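Local coordinates for protein fiber KNOB domain (Avirulent turkey hemorrhagic enteritis virus, PDB 4D63) that forms the trimeric head of the viral fibre, binds sialic acid and so probably attaches the virus to sialylated host-cell receptors, at residues A[94-106]-A[170-182]. Residues are numbered along the deposited sequence; the frame is centred on the assembly and turned at random.
Sequences RNKSIELRSADFL and NIKMIKIKSVMLF
Glu-99 and Lys-175, a non-hydrogen-bonded antiparallel pair, send their side chains the same way, side by side, and join them in a salt bridge: NZ of Lys-175 lies 2.9 Å from OE2 of Glu-99, on the anti side and 18° out of the carboxylate plane. On the same face Met-173 crosses Arg-101. CG of Met-173 lies opposite that residue's backbone N (chi1 170°), and a bend at chi3 brings CE to 3.4 Å from NE of Arg-101, approaching the guanidinium obliquely; CE also packs on CB of Glu-99. The other face is apolar: CD1 of Ile-174 sits 3.6 Å from CZ of Phe-105, CD1 of Leu-100 is 4.2 Å from CD1 of Ile-176, and CE of Met-180 comes to 4.0 Å from CD1 of Ile-98. Reciprocal backbone bonds tie Leu-100 to Ile-174 (N of Leu-100 to O of Ile-174, 2.8 Å) and Ile-98 to Ile-176. Past the Arg-101/Met-173 pair, OG of Ser-102 donates to O of Ile-171 (3.1 Å) in the carbonyl plane, on a lone pair. Strand 98-101 is an outermost strand of the chain's antiparallel sheet and pairs with 171-176, whose classic bulge at Lys-172 and Met-173 faces Ile-136 of strand 129-137; Leu-133 of that strand touches Ile-174 and Ile-176, while Phe-105 meets Tyr-114 of strand 113-120.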
loop_
_atom_site.group_PDB
_atom_site.type_symbol
_atom_site.label_atom_id
_atom_site.label_comp_id
_atom_site.label_asym_id
_atom_site.label_seq_id
_atom_site.Cartn_x
_atom_site.Cartn_y
_atom_site.Cartn_z
ATOM N N ARG A 94 -9.539 17.924 -3.304
ATOM C CA ARG A 94 -8.694 18.361 -2.217
ATOM C C ARG A 94 -8.298 17.215 -1.288
ATOM O O ARG A 94 -9.148 16.532 -0.738
ATOM C CB ARG A 94 -9.427 19.428 -1.396
ATOM C CG ARG A 94 -8.545 20.137 -0.371
ATOM C CD ARG A 94 -9.394 20.866 0.655
ATOM N NE ARG A 94 -10.116 21.995 0.056
ATOM C CZ ARG A 94 -9.571 23.176 -0.251
ATOM N NH1 ARG A 94 -8.281 23.424 -0.013
ATOM N NH2 ARG A 94 -10.331 24.128 -0.790
ATOM N N ASN A 95 -6.995 17.050 -1.090
ATOM C CA ASN A 95 -6.473 16.204 -0.044
ATOM C C ASN A 95 -6.545 16.974 1.221
ATOM O O ASN A 95 -6.389 18.194 1.240
ATOM C CB ASN A 95 -4.995 15.819 -0.225
ATOM C CG ASN A 95 -4.776 14.923 -1.394
ATOM O OD1 ASN A 95 -4.537 13.709 -1.257
ATOM N ND2 ASN A 95 -4.866 15.513 -2.578
ATOM N N LYS A 96 -6.738 16.225 2.289
ATOM C CA LYS A 96 -6.708 16.744 3.608
ATOM C C LYS A 96 -5.520 16.074 4.267
ATOM O O LYS A 96 -5.102 15.001 3.859
ATOM C CB LYS A 96 -7.992 16.393 4.322
ATOM C CG LYS A 96 -9.246 17.003 3.709
ATOM C CD LYS A 96 -10.433 16.776 4.644
ATOM C CE LYS A 96 -11.788 17.089 4.005
ATOM N NZ LYS A 96 -12.074 18.551 3.942
ATOM N N SER A 97 -4.992 16.718 5.291
ATOM C CA SER A 97 -3.815 16.233 5.971
ATOM C C SER A 97 -4.142 15.837 7.383
ATOM O O SER A 97 -4.857 16.573 8.046
ATOM C CB SER A 97 -2.800 17.357 6.028
ATOM O OG SER A 97 -2.353 17.635 4.728
ATOM N N ILE A 98 -3.607 14.703 7.853
ATOM C CA ILE A 98 -3.379 14.551 9.296
ATOM C C ILE A 98 -2.023 15.193 9.629
ATOM O O ILE A 98 -0.979 14.752 9.168
ATOM C CB ILE A 98 -3.371 13.089 9.764
ATOM C CG1 ILE A 98 -4.750 12.460 9.534
ATOM C CG2 ILE A 98 -2.978 13.022 11.241
ATOM C CD1 ILE A 98 -4.727 10.950 9.596
ATOM N N GLU A 99 -2.043 16.225 10.439
ATOM C CA GLU A 99 -0.860 17.020 10.684
ATOM C C GLU A 99 -0.241 16.628 12.005
ATOM O O GLU A 99 -0.886 16.710 13.034
ATOM C CB GLU A 99 -1.231 18.504 10.710
ATOM C CG GLU A 99 -1.899 18.968 9.426
ATOM C CD GLU A 99 -2.325 20.418 9.474
ATOM O OE1 GLU A 99 -2.812 20.842 10.543
ATOM O OE2 GLU A 99 -2.185 21.122 8.444
ATOM N N LEU A 100 1.008 16.185 11.962
ATOM C CA LEU A 100 1.728 15.795 13.156
ATOM C C LEU A 100 2.976 16.661 13.310
ATOM O O LEU A 100 3.803 16.747 12.391
ATOM C CB LEU A 100 2.091 14.308 13.067
ATOM C CG LEU A 100 0.877 13.367 13.034
ATOM C CD1 LEU A 100 1.309 11.977 12.580
ATOM C CD2 LEU A 100 0.181 13.312 14.407
ATOM N N ARG A 101 3.091 17.327 14.452
ATOM C CA ARG A 101 4.194 18.260 14.715
ATOM C C ARG A 101 5.284 17.561 15.493
ATOM O O ARG A 101 5.063 16.473 16.001
ATOM C CB ARG A 101 3.681 19.457 15.525
ATOM C CG ARG A 101 2.545 20.208 14.843
ATOM C CD ARG A 101 2.328 21.624 15.365
ATOM N NE ARG A 101 2.422 22.588 14.260
ATOM C CZ ARG A 101 3.463 23.397 14.022
ATOM N NH1 ARG A 101 4.531 23.429 14.819
ATOM N NH2 ARG A 101 3.437 24.201 12.974
ATOM N N SER A 102 6.436 18.225 15.613
ATOM C CA SER A 102 7.600 17.763 16.365
ATOM C C SER A 102 7.238 17.292 17.750
ATOM O O SER A 102 7.685 16.251 18.177
ATOM C CB SER A 102 8.619 18.907 16.573
ATOM O OG SER A 102 9.030 19.498 15.355
ATOM N N ALA A 103 6.445 18.095 18.445
ATOM C CA ALA A 103 6.053 17.832 19.824
ATOM C C ALA A 103 5.210 16.547 20.034
ATOM O O ALA A 103 5.141 16.038 21.167
ATOM C CB ALA A 103 5.310 19.048 20.372
ATOM N N ASP A 104 4.574 16.048 18.959
ATOM C CA ASP A 104 3.918 14.718 18.944
ATOM C C ASP A 104 4.905 13.504 18.825
ATOM O O ASP A 104 4.496 12.349 19.019
ATOM C CB ASP A 104 2.880 14.651 17.806
ATOM C CG ASP A 104 1.784 15.705 17.931
ATOM O OD1 ASP A 104 1.130 15.705 18.974
ATOM O OD2 ASP A 104 1.566 16.533 16.990
ATOM N N PHE A 105 6.181 13.757 18.503
ATOM C CA PHE A 105 7.165 12.680 18.319
ATOM C C PHE A 105 8.055 12.494 19.523
ATOM O O PHE A 105 8.317 13.434 20.283
ATOM C CB PHE A 105 8.119 12.958 17.147
ATOM C CG PHE A 105 7.434 13.276 15.861
ATOM C CD1 PHE A 105 6.373 12.506 15.417
ATOM C CD2 PHE A 105 7.850 14.352 15.096
ATOM C CE1 PHE A 105 5.729 12.815 14.232
ATOM C CE2 PHE A 105 7.209 14.672 13.919
ATOM C CZ PHE A 105 6.147 13.899 13.484
ATOM N N LEU A 106 8.571 11.283 19.651
ATOM C CA LEU A 106 9.586 10.991 20.646
ATOM C C LEU A 106 10.925 11.528 20.203
ATOM O O LEU A 106 11.208 11.639 19.001
ATOM C CB LEU A 106 9.705 9.487 20.907
ATOM C CG LEU A 106 8.478 8.837 21.533
ATOM C CD1 LEU A 106 8.782 7.387 21.841
ATOM C CD2 LEU A 106 8.014 9.545 22.796
ATOM N N ASN A 170 16.045 19.701 9.976
ATOM C CA ASN A 170 15.135 19.163 10.982
ATOM C C ASN A 170 13.663 19.384 10.597
ATOM O O ASN A 170 13.296 20.434 10.049
ATOM C CB ASN A 170 15.366 19.824 12.344
ATOM C CG ASN A 170 16.691 19.439 12.976
ATOM O OD1 ASN A 170 17.385 18.517 12.531
ATOM N ND2 ASN A 170 17.045 20.147 14.037
ATOM N N ILE A 171 12.824 18.413 10.950
ATOM C CA ILE A 171 11.413 18.406 10.580
ATOM C C ILE A 171 10.573 19.125 11.636
ATOM O O ILE A 171 10.680 18.847 12.829
ATOM C CB ILE A 171 10.953 16.952 10.313
ATOM C CG1 ILE A 171 11.629 16.467 9.026
ATOM C CG2 ILE A 171 9.444 16.828 10.164
ATOM C CD1 ILE A 171 11.506 14.981 8.790
ATOM N N LYS A 172 9.764 20.075 11.164
ATOM C CA LYS A 172 8.790 20.805 11.976
ATOM C C LYS A 172 7.452 20.017 12.009
ATOM O O LYS A 172 6.709 20.016 12.991
ATOM C CB LYS A 172 8.572 22.196 11.339
ATOM C CG LYS A 172 7.768 23.210 12.161
ATOM C CD LYS A 172 6.733 23.992 11.329
ATOM C CE LYS A 172 7.352 24.904 10.266
ATOM N NZ LYS A 172 8.161 26.008 10.860
ATOM N N MET A 173 7.142 19.344 10.917
ATOM C CA MET A 173 5.810 18.806 10.777
ATOM C C MET A 173 5.789 17.768 9.667
ATOM O O MET A 173 6.490 17.906 8.658
ATOM C CB MET A 173 4.828 19.956 10.488
ATOM C CG MET A 173 3.420 19.537 10.090
ATOM S SD MET A 173 2.295 20.927 9.812
ATOM C CE MET A 173 1.465 21.138 11.372
ATOM N N ILE A 174 4.990 16.736 9.874
ATOM C CA ILE A 174 4.712 15.745 8.870
ATOM C C ILE A 174 3.210 15.793 8.643
ATOM O O ILE A 174 2.431 15.686 9.609
ATOM C CB ILE A 174 5.151 14.343 9.368
ATOM C CG1 ILE A 174 6.674 14.334 9.567
ATOM C CG2 ILE A 174 4.767 13.260 8.395
ATOM C CD1 ILE A 174 7.231 13.074 10.181
ATOM N N LYS A 175 2.811 15.949 7.384
ATOM C CA LYS A 175 1.410 15.809 6.977
ATOM C C LYS A 175 1.169 14.489 6.235
ATOM O O LYS A 175 1.837 14.188 5.235
ATOM C CB LYS A 175 1.029 16.930 6.035
ATOM C CG LYS A 175 1.155 18.335 6.599
ATOM C CD LYS A 175 0.571 19.341 5.611
ATOM C CE LYS A 175 0.747 20.770 6.108
ATOM N NZ LYS A 175 -0.539 21.506 6.120
ATOM N N ILE A 176 0.252 13.679 6.743
ATOM C CA ILE A 176 -0.179 12.482 6.044
ATOM C C ILE A 176 -1.360 12.885 5.196
ATOM O O ILE A 176 -2.404 13.237 5.724
ATOM C CB ILE A 176 -0.569 11.359 7.016
ATOM C CG1 ILE A 176 0.628 10.994 7.891
ATOM C CG2 ILE A 176 -1.080 10.128 6.252
ATOM C CD1 ILE A 176 0.263 10.076 9.017
ATOM N N LYS A 177 -1.181 12.819 3.875
ATOM C CA LYS A 177 -2.166 13.295 2.893
ATOM C C LYS A 177 -3.046 12.191 2.313
ATOM O O LYS A 177 -3.928 12.467 1.507
ATOM C CB LYS A 177 -1.421 13.926 1.724
ATOM C CG LYS A 177 -0.467 14.995 2.156
ATOM C CD LYS A 177 -1.209 16.248 2.531
ATOM C CE LYS A 177 -0.476 17.481 2.027
ATOM N NZ LYS A 177 -0.182 17.403 0.567
ATOM N N SER A 178 -2.724 10.957 2.692
ATOM C CA SER A 178 -3.401 9.737 2.290
ATOM C C SER A 178 -4.497 9.363 3.279
ATOM O O SER A 178 -4.341 9.591 4.466
ATOM C CB SER A 178 -2.391 8.571 2.380
ATOM O OG SER A 178 -1.786 8.330 1.147
ATOM N N VAL A 179 -5.542 8.692 2.792
ATOM C CA VAL A 179 -6.527 8.050 3.653
ATOM C C VAL A 179 -6.005 6.665 4.068
ATOM O O VAL A 179 -5.827 5.759 3.222
ATOM C CB VAL A 179 -7.897 7.892 2.950
ATOM C CG1 VAL A 179 -8.909 7.269 3.912
ATOM C CG2 VAL A 179 -8.390 9.236 2.466
ATOM N N MET A 180 -5.748 6.520 5.358
ATOM C CA MET A 180 -5.108 5.337 5.922
ATOM C C MET A 180 -6.140 4.340 6.392
ATOM O O MET A 180 -6.989 4.670 7.197
ATOM C CB MET A 180 -4.259 5.710 7.143
ATOM C CG MET A 180 -3.044 6.573 6.776
ATOM S SD MET A 180 -1.831 6.722 8.104
ATOM C CE MET A 180 -2.870 7.417 9.388
ATOM N N LEU A 181 -6.010 3.103 5.944
ATOM C CA LEU A 181 -6.770 1.999 6.520
ATOM C C LEU A 181 -5.834 0.801 6.735
ATOM O O LEU A 181 -5.079 0.428 5.851
ATOM C CB LEU A 181 -7.952 1.616 5.615
ATOM C CG LEU A 181 -8.747 0.366 6.047
ATOM C CD1 LEU A 181 -10.203 0.541 5.633
ATOM C CD2 LEU A 181 -8.155 -0.921 5.460
ATOM N N PHE A 182 -5.892 0.230 7.931
ATOM C CA PHE A 182 -5.098 -0.902 8.289
ATOM C C PHE A 182 -6.002 -2.098 8.428
ATOM O O PHE A 182 -6.993 -2.038 9.170
ATOM C CB PHE A 182 -4.398 -0.664 9.644
ATOM C CG PHE A 182 -3.477 0.532 9.668
ATOM C CD1 PHE A 182 -3.969 1.800 9.890
ATOM C CD2 PHE A 182 -2.105 0.377 9.462
ATOM C CE1 PHE A 182 -3.109 2.882 9.915
ATOM C CE2 PHE A 182 -1.266 1.448 9.489
ATOM C CZ PHE A 182 -1.767 2.702 9.705
HETATM O O HOH W 1 -6.912 13.138 1.900
#